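Local coordinates for penicillin binding protein 2X (Streptococcus thermophilus, PDB 5U47), which probably acts as a septal transpeptidase that forms peptide cross-links between glycan strands of cell wall peptidoglycan and is inactivated by beta-lactam antibiotics, at residues A[80-83]-A[84-88]. The protein carries 1 engineered substitution. Numbering follows the deposited sequence.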
loop_
_atom_site.group_PDB
_atom_site.type_symbol
_atom_site.label_atom_id
_atom_site.label_comp_id
_atom_site.label_asym_id
_atom_site.label_seq_id
_atom_site.Cartn_x
_atom_site.Cartn_y
_atom_site.Cartn_z
ATOM N N ASP A 80 -42.256 -29.884 6.529
ATOM C CA ASP A 80 -42.328 -29.627 7.977
ATOM C C ASP A 80 -40.959 -29.196 8.473
ATOM O O ASP A 80 -40.830 -28.215 9.212
ATOM C CB ASP A 80 -42.790 -30.869 8.747
ATOM C CG ASP A 80 -44.238 -31.261 8.436
ATOM O OD1 ASP A 80 -45.000 -30.423 7.894
ATOM O OD2 ASP A 80 -44.610 -32.412 8.749
ATOM N N ILE A 81 -39.937 -29.924 8.029
ATOM C CA ILE A 81 -38.560 -29.620 8.401
ATOM C C ILE A 81 -38.112 -28.241 7.876
ATOM O O ILE A 81 -37.542 -27.453 8.637
ATOM C CB ILE A 81 -37.596 -30.742 7.942
ATOM C CG1 ILE A 81 -37.891 -32.032 8.741
ATOM C CG2 ILE A 81 -36.143 -30.310 8.143
ATOM C CD1 ILE A 81 -37.218 -33.284 8.208
ATOM N N LEU A 82 -38.388 -27.948 6.605
ATOM C CA LEU A 82 -37.986 -26.668 6.021
ATOM C C LEU A 82 -38.712 -25.475 6.655
ATOM O O LEU A 82 -38.130 -24.382 6.784
ATOM C CB LEU A 82 -38.121 -26.670 4.491
ATOM C CG LEU A 82 -37.238 -27.673 3.713
ATOM C CD1 LEU A 82 -37.036 -27.185 2.283
ATOM C CD2 LEU A 82 -35.869 -27.881 4.348
ATOM N N LYS A 83 -39.966 -25.682 7.052
ATOM C CA LYS A 83 -40.746 -24.638 7.709
ATOM C C LYS A 83 -40.142 -24.332 9.076
ATOM O O LYS A 83 -39.787 -23.188 9.362
ATOM C CB LYS A 83 -42.209 -25.070 7.864
ATOM C CG LYS A 83 -43.099 -24.033 8.549
ATOM C CD LYS A 83 -43.177 -22.731 7.761
ATOM C CE LYS A 83 -44.045 -21.696 8.470
ATOM N NZ LYS A 83 -44.112 -20.419 7.711
ATOM N N ASP A 84 -40.001 -25.365 9.903
ATOM C CA ASP A 84 -39.441 -25.194 11.242
ATOM C C ASP A 84 -38.006 -24.624 11.232
ATOM O O ASP A 84 -37.700 -23.697 11.989
ATOM C CB ASP A 84 -39.451 -26.534 11.990
ATOM C CG ASP A 84 -38.752 -26.454 13.344
ATOM O OD1 ASP A 84 -38.991 -25.474 14.096
ATOM O OD2 ASP A 84 -37.958 -27.373 13.649
ATOM N N LYS A 85 -37.152 -25.160 10.359
ATOM C CA LYS A 85 -35.727 -24.769 10.300
ATOM C C LYS A 85 -35.355 -23.515 9.458
ATOM O O LYS A 85 -34.430 -22.799 9.830
ATOM C CB LYS A 85 -34.898 -25.957 9.807
ATOM C CG LYS A 85 -35.041 -27.234 10.632
ATOM C CD LYS A 85 -34.497 -27.088 12.045
ATOM C CE LYS A 85 -34.498 -28.430 12.768
ATOM N NZ LYS A 85 -33.987 -28.333 14.164
ATOM N N LEU A 86 -36.056 -23.269 8.348
ATOM C CA LEU A 86 -35.774 -22.128 7.458
ATOM C C LEU A 86 -36.913 -21.129 7.291
ATOM O O LEU A 86 -36.729 -20.107 6.637
ATOM C CB LEU A 86 -35.389 -22.620 6.056
ATOM C CG LEU A 86 -34.102 -23.444 5.929
ATOM C CD1 LEU A 86 -33.933 -23.912 4.492
ATOM C CD2 LEU A 86 -32.888 -22.640 6.383
ATOM N N GLY A 87 -38.085 -21.417 7.855
ATOM C CA GLY A 87 -39.227 -20.512 7.705
ATOM C C GLY A 87 -39.794 -20.493 6.292
ATOM O O GLY A 87 -40.359 -19.491 5.854
ATOM N N ILE A 88 -39.643 -21.605 5.579
ATOM C CA ILE A 88 -40.149 -21.734 4.216
ATOM C C ILE A 88 -41.559 -22.312 4.279
ATOM O O ILE A 88 -41.775 -23.359 4.902
ATOM C CB ILE A 88 -39.248 -22.656 3.365
ATOM C CG1 ILE A 88 -37.825 -22.078 3.270
ATOM C CG2 ILE A 88 -39.834 -22.839 1.965
ATOM C CD1 ILE A 88 -36.841 -22.943 2.503
#
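Leu86 N donates to Leu82 O at 2.8 Å, one of four successive i+4 backbone bonds in the last turns of helix 72-86. Two precede it, from Asp84 N to Asp80 O (3.0 Å) and from Lys85 N to Ile81 O; the fourth joins Gly87 N to Lys83 O at 2.9 Å. The first two are fairly straight, whereas the Leu86 and Gly87 donors sit above the planes of their acceptor carbonyls as the helix ends. Ile88 N adds a long, weak bond to Leu82 O (3.4 Å), giving that carbonyl a second donor. Beside it, Lys83 CA lies 3.3 Å from Ile88 O in a CA-H...O contact.

Apolar packing gathers on one face. The two methyls of Leu82 divide their work: CD2 approaches Leu86 CD1, while CD1 meets Ile88 CD1 at 4.3 Å. Leu82 and Ile88 also both touch Thr93 of helix 90-97. On the adjoining side, Lys85 sets its CG beside the backbone N (chi1 -56°), 4.1 Å from Ile81 CG2. The aliphatic chains cross at a slant, both touching Leu122 and Thr125 of helix 116-128, and Lys85 NZ forms a salt bridge with Asp121.

With Gly87 at positive phi (70°), the chain leaves the helix and turns toward helix 90-97: an alpha-L C-cap with glycine at C', here in the dimerisation-domain region far from the chain's centre.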